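Local coordinates for protein acyl-CoA dehydrogenase (Bacillus anthracis, PDB 3OWA) that probably catalyses the FAD-dependent alpha,beta-dehydrogenation of acyl-CoA thioesters, as other acyl-CoA dehydrogenases do, at residues Y270-G275 with L363-G368; K515-T520 with Q527-T532. All blocks are in the same frame, centred on the assembly; numbering follows the deposited sequence. Where two conformers were deposited one is given.

Overall arrangement
Both contacts join helices, and they follow one another along the chain, contact 1 closing before contact 2 begins. Contact 1 pairs helices 257-293 and 358-383 within the family's C-terminal helical domain, close to the centre of the chain. Contact 2 pairs helices 490-520 and 526-554, neighbours in sequence that belong to the second such domain, its centre about 24 Å from that of the chain. The two contact centres are about 23 Å apart, with nearest atoms about 10 Å from each other. Helix 490-520 also packs on 363-368, and helix 305-336 touches segments of both contacts, so the second helical region packs directly against the first, part of which lines the FAD pocket.

Contact 1: Y270-G275 with L363-G368; sequences YKLGVG and LNKVFG
L272 and K365 both set CG anti to the backbone N, L272 with chi1 -168°, and the K365 chain then bends at chi2 (-93°). The two side chains meet at a slant on one flank of the helix pair, with L272 CD2 3.7 Å from K365 CE. L272 was modelled in two conformers, so this methyl contact is sure for one of them only. Past that bend the K365 chain is extended to NZ, which hydrogen-bonds to F407 O, G409 O and N411 OD1; the aliphatic part thus serves the helix pair while the charge ties the helix to the loop before helix 411-427 and to the first residue of that helix. The K365 side chain lies about 8 Å from a bound FAD. Both helices belong to the helical bundle that forms the C-terminal domain of acyl-CoA dehydrogenases; the axes of segments 270-275 and 363-368 run at 32° and approach to 7.5 Å. Glycines facing each other allow this: G273 CA lies 4.6 Å from K365 CA and 4.0 Å from N364 O, and G368 comes one turn after N364. On the other flank Y270 CB rests against the amide end of N364, while the tyrosine ring leads away and packs on F332 of helix 305-336. N364 itself also touches V325 of that helix and Y504 of helix 490-520.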
loop_
_atom_site.group_PDB
_atom_site.type_symbol
_atom_site.label_atom_id
_atom_site.label_comp_id
_atom_site.label_asym_id
_atom_site.label_seq_id
_atom_site.Cartn_x
_atom_site.Cartn_y
_atom_site.Cartn_z
ATOM N N TYR A 270 4.300 17.047 -12.744
ATOM C CA TYR A 270 4.032 16.207 -13.915
ATOM C C TYR A 270 5.231 15.314 -14.268
ATOM O O TYR A 270 5.051 14.215 -14.783
ATOM C CB TYR A 270 3.488 16.995 -15.128
ATOM C CG TYR A 270 4.535 17.559 -16.043
ATOM C CD1 TYR A 270 4.891 18.902 -15.976
ATOM C CD2 TYR A 270 5.142 16.757 -17.009
ATOM C CE1 TYR A 270 5.860 19.432 -16.835
ATOM C CE2 TYR A 270 6.112 17.267 -17.867
ATOM C CZ TYR A 270 6.469 18.605 -17.772
ATOM O OH TYR A 270 7.436 19.117 -18.613
ATOM N N LYS A 271 6.442 15.788 -14.014
ATOM C CA LYS A 271 7.627 14.985 -14.286
ATOM C C LYS A 271 7.644 13.720 -13.425
ATOM O O LYS A 271 7.996 12.643 -13.900
ATOM C CB LYS A 271 8.890 15.811 -14.006
ATOM C CG LYS A 271 9.828 15.855 -15.140
ATOM C CD LYS A 271 9.214 16.435 -16.359
ATOM C CE LYS A 271 10.168 16.241 -17.535
ATOM N NZ LYS A 271 11.558 16.726 -17.200
ATOM N N LEU A 272 7.275 13.865 -12.151
ATOM C CA LEU A 272 7.128 12.710 -11.281
ATOM C C LEU A 272 6.037 11.770 -11.808
ATOM O O LEU A 272 6.215 10.553 -11.799
ATOM C CB LEU A 272 6.855 13.133 -9.830
ATOM C CG LEU A 272 6.956 12.015 -8.780
ATOM C CD1 LEU A 272 8.314 11.310 -8.853
ATOM C CD2 LEU A 272 6.717 12.581 -7.384
ATOM N N GLY A 273 4.927 12.336 -12.282
ATOM C CA GLY A 273 3.888 11.553 -12.959
ATOM C C GLY A 273 4.450 10.704 -14.085
ATOM O O GLY A 273 4.215 9.494 -14.157
ATOM N N VAL A 274 5.216 11.323 -14.974
ATOM C CA VAL A 274 5.832 10.578 -16.071
ATOM C C VAL A 274 6.726 9.465 -15.496
ATOM O O VAL A 274 6.720 8.337 -15.962
ATOM C CB VAL A 274 6.700 11.547 -16.955
ATOM C CG1 VAL A 274 7.445 10.789 -18.036
ATOM C CG2 VAL A 274 5.837 12.598 -17.629
ATOM N N GLY A 275 7.547 9.799 -14.499
ATOM C CA GLY A 275 8.435 8.810 -13.880
ATOM C C GLY A 275 7.662 7.614 -13.312
ATOM O O GLY A 275 8.050 6.448 -13.518
ATOM N N LEU A 363 -3.083 16.492 -10.547
ATOM C CA LEU A 363 -3.770 15.216 -10.792
ATOM C C LEU A 363 -2.825 14.101 -11.230
ATOM O O LEU A 363 -2.969 12.979 -10.769
ATOM C CB LEU A 363 -4.917 15.339 -11.815
ATOM C CG LEU A 363 -6.006 16.395 -11.554
ATOM C CD1 LEU A 363 -6.979 16.433 -12.735
ATOM C CD2 LEU A 363 -6.724 16.184 -10.204
ATOM N N ASN A 364 -1.928 14.396 -12.158
ATOM C CA ASN A 364 -0.971 13.408 -12.674
ATOM C C ASN A 364 -0.079 12.922 -11.562
ATOM O O ASN A 364 0.196 11.725 -11.437
ATOM C CB ASN A 364 -0.070 14.032 -13.738
ATOM C CG ASN A 364 -0.756 14.222 -15.091
ATOM O OD1 ASN A 364 -1.833 13.672 -15.388
ATOM N ND2 ASN A 364 -0.111 15.001 -15.925
ATOM N N LYS A 365 0.373 13.848 -10.731
ATOM C CA LYS A 365 1.259 13.482 -9.667
ATOM C C LYS A 365 0.599 12.514 -8.675
ATOM O O LYS A 365 1.199 11.490 -8.315
ATOM C CB LYS A 365 1.801 14.727 -8.961
ATOM C CG LYS A 365 2.941 14.437 -7.989
ATOM C CD LYS A 365 2.458 14.217 -6.580
ATOM C CE LYS A 365 3.568 13.700 -5.729
ATOM N NZ LYS A 365 3.211 13.584 -4.274
ATOM N N VAL A 366 -0.621 12.841 -8.228
ATOM C CA VAL A 366 -1.315 12.006 -7.282
ATOM C C VAL A 366 -1.730 10.709 -7.951
ATOM O O VAL A 366 -1.553 9.611 -7.397
ATOM C CB VAL A 366 -2.600 12.693 -6.705
ATOM C CG1 VAL A 366 -3.369 11.684 -5.807
ATOM C CG2 VAL A 366 -2.245 13.954 -5.941
ATOM N N PHE A 367 -2.271 10.811 -9.159
ATOM C CA PHE A 367 -2.791 9.600 -9.801
ATOM C C PHE A 367 -1.647 8.659 -10.153
ATOM O O PHE A 367 -1.734 7.470 -9.895
ATOM C CB PHE A 367 -3.580 9.954 -11.052
ATOM C CG PHE A 367 -4.319 8.800 -11.654
ATOM C CD1 PHE A 367 -5.571 8.450 -11.184
ATOM C CD2 PHE A 367 -3.791 8.106 -12.738
ATOM C CE1 PHE A 367 -6.273 7.386 -11.749
ATOM C CE2 PHE A 367 -4.472 7.035 -13.302
ATOM C CZ PHE A 367 -5.719 6.673 -12.821
ATOM N N GLY A 368 -0.572 9.197 -10.720
ATOM C CA GLY A 368 0.598 8.372 -11.078
ATOM C C GLY A 368 1.252 7.716 -9.871
ATOM O O GLY A 368 1.584 6.529 -9.885
#

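Contact 2: K515-T520 with Q527-T532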
loop_
_atom_site.group_PDB
_atom_site.type_symbol
_atom_site.label_atom_id
_atom_site.label_comp_id
_atom_site.label_asym_id
_atom_site.label_seq_id
_atom_site.Cartn_x
_atom_site.Cartn_y
_atom_site.Cartn_z
ATOM N N LYS A 515 -9.343 8.067 -30.345
ATOM C CA LYS A 515 -8.396 8.504 -31.358
ATOM C C LYS A 515 -7.716 7.337 -32.091
ATOM O O LYS A 515 -7.582 7.366 -33.323
ATOM C CB LYS A 515 -7.366 9.487 -30.776
ATOM C CG LYS A 515 -6.143 9.657 -31.674
ATOM C CD LYS A 515 -5.812 11.091 -31.996
ATOM C CE LYS A 515 -5.574 11.933 -30.791
ATOM N NZ LYS A 515 -4.727 13.095 -31.206
ATOM N N ALA A 516 -7.312 6.315 -31.341
ATOM C CA ALA A 516 -6.675 5.135 -31.909
ATOM C C ALA A 516 -7.593 4.432 -32.905
ATOM O O ALA A 516 -7.165 4.050 -33.993
ATOM C CB ALA A 516 -6.268 4.185 -30.831
ATOM N N ILE A 517 -8.849 4.272 -32.509
ATOM C CA ILE A 517 -9.850 3.610 -33.330
ATOM C C ILE A 517 -9.951 4.343 -34.676
ATOM O O ILE A 517 -9.798 3.729 -35.727
ATOM C CB ILE A 517 -11.200 3.495 -32.584
ATOM C CG1 ILE A 517 -11.084 2.458 -31.464
ATOM C CG2 ILE A 517 -12.382 3.115 -33.560
ATOM C CD1 ILE A 517 -12.164 2.545 -30.455
ATOM N N LYS A 518 -10.125 5.659 -34.613
ATOM C CA LYS A 518 -10.275 6.496 -35.788
ATOM C C LYS A 518 -9.010 6.561 -36.596
ATOM O O LYS A 518 -9.047 6.939 -37.761
ATOM C CB LYS A 518 -10.728 7.891 -35.373
ATOM C CG LYS A 518 -11.919 7.783 -34.416
ATOM C CD LYS A 518 -12.848 8.983 -34.397
ATOM C CE LYS A 518 -14.012 8.686 -33.455
ATOM N NZ LYS A 518 -14.728 9.895 -32.963
ATOM N N THR A 519 -7.899 6.161 -35.987
ATOM C CA THR A 519 -6.604 6.171 -36.655
ATOM C C THR A 519 -6.188 4.819 -37.255
ATOM O O THR A 519 -5.673 4.770 -38.376
ATOM C CB THR A 519 -5.512 6.708 -35.694
ATOM O OG1 THR A 519 -5.847 8.051 -35.336
ATOM C CG2 THR A 519 -4.117 6.680 -36.327
ATOM N N THR A 520 -6.404 3.735 -36.512
ATOM C CA THR A 520 -5.870 2.406 -36.871
ATOM C C THR A 520 -6.928 1.267 -36.823
ATOM O O THR A 520 -6.606 0.102 -37.080
ATOM C CB THR A 520 -4.607 2.080 -36.001
ATOM O OG1 THR A 520 -3.666 3.154 -36.118
ATOM C CG2 THR A 520 -3.908 0.802 -36.447
ATOM N N GLN A 527 -7.047 -4.131 -27.121
ATOM C CA GLN A 527 -6.460 -3.980 -25.775
ATOM C C GLN A 527 -6.806 -2.611 -25.170
ATOM O O GLN A 527 -7.217 -2.526 -24.025
ATOM C CB GLN A 527 -4.953 -4.231 -25.838
ATOM C CG GLN A 527 -4.232 -4.389 -24.494
ATOM C CD GLN A 527 -4.452 -5.752 -23.830
ATOM O OE1 GLN A 527 -5.340 -6.533 -24.229
ATOM N NE2 GLN A 527 -3.643 -6.041 -22.797
ATOM N N LYS A 528 -6.679 -1.534 -25.932
ATOM C CA LYS A 528 -7.090 -0.235 -25.403
ATOM C C LYS A 528 -8.565 -0.181 -25.019
ATOM O O LYS A 528 -8.914 0.423 -24.011
ATOM C CB LYS A 528 -6.799 0.885 -26.389
ATOM C CG LYS A 528 -5.338 1.108 -26.649
ATOM C CD LYS A 528 -5.151 2.181 -27.690
ATOM C CE LYS A 528 -3.732 2.127 -28.157
ATOM N NZ LYS A 528 -3.587 2.672 -29.490
ATOM N N VAL A 529 -9.429 -0.780 -25.848
ATOM C CA VAL A 529 -10.865 -0.757 -25.578
ATOM C C VAL A 529 -11.138 -1.450 -24.247
ATOM O O VAL A 529 -11.898 -0.938 -23.425
ATOM C CB VAL A 529 -11.693 -1.411 -26.712
ATOM C CG1 VAL A 529 -13.126 -1.761 -26.249
ATOM C CG2 VAL A 529 -11.736 -0.510 -27.930
ATOM N N LEU A 530 -10.509 -2.607 -24.063
ATOM C CA LEU A 530 -10.611 -3.397 -22.847
ATOM C C LEU A 530 -10.142 -2.645 -21.594
ATOM O O LEU A 530 -10.870 -2.605 -20.613
ATOM C CB LEU A 530 -9.850 -4.721 -23.021
ATOM C CG LEU A 530 -10.540 -5.764 -23.943
ATOM C CD1 LEU A 530 -9.629 -6.954 -24.130
ATOM C CD2 LEU A 530 -11.918 -6.197 -23.436
ATOM N N TYR A 531 -8.959 -2.033 -21.656
ATOM C CA TYR A 531 -8.438 -1.239 -20.531
ATOM C C TYR A 531 -9.463 -0.180 -20.191
ATOM O O TYR A 531 -9.769 0.038 -19.034
ATOM C CB TYR A 531 -7.136 -0.500 -20.889
ATOM C CG TYR A 531 -5.881 -1.324 -21.088
ATOM C CD1 TYR A 531 -5.644 -2.472 -20.330
ATOM C CD2 TYR A 531 -4.914 -0.925 -22.010
ATOM C CE1 TYR A 531 -4.480 -3.198 -20.485
ATOM C CE2 TYR A 531 -3.725 -1.657 -22.179
ATOM C CZ TYR A 531 -3.538 -2.811 -21.428
ATOM O OH TYR A 531 -2.402 -3.568 -21.574
ATOM N N THR A 532 -9.980 0.473 -21.237
ATOM C CA THR A 532 -10.920 1.586 -21.100
ATOM C C THR A 532 -12.245 1.197 -20.453
ATOM O O THR A 532 -12.699 1.896 -19.532
ATOM C CB THR A 532 -11.139 2.281 -22.467
ATOM O OG1 THR A 532 -9.872 2.749 -22.925
ATOM C CG2 THR A 532 -12.074 3.480 -22.339
#
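A516 and K528 make the closest touch between the two helices, the alanine methyl group lying alongside the far half of the lysine chain. With CG anti to the carbonyl carbon (chi1 -65°) and the chain extended beyond it, K528 reaches straight across, so that A516 CB is 3.9 Å from K528 CD and 3.4 Å from K528 NZ. Next to it a purely apolar pair forms: the end methyl I517 CD1 meets V529 CG2 at 4.0 Å, the two side chains crossing at about a right angle. Backbones stay well apart, with A516 CA 8.4 Å from K528 CA.

Hydrogen bonding is kept within each helix or goes to residues outside the two segments. T519 OG1 donates to K515 O at 2.7 Å, from above the carbonyl plane, and T532 OG1 donates to K528 O at 2.7 Å, tilted from the carbonyl plane. K528 O also takes the helical bond from T532 N, which approaches from the opposite face. On the far side of 527-532, Q527 NE2 donates to Y531 OH at 3.0 Å, and that hydroxyl also bonds T596 O near the chain end.

K528 NZ hydrogen-bonds to N525 OD1 in the link between the helices; E31, from the N-terminal part of the chain, is only a long, weak ion-pair partner. In this helical hairpin the two segments thus meet by van der Waals contact alone, the I517-V529 methyl pair and the A516 methyl against K528 CD and NZ, while the lysine ammonium finds its polar partner in N525 instead of across the contact.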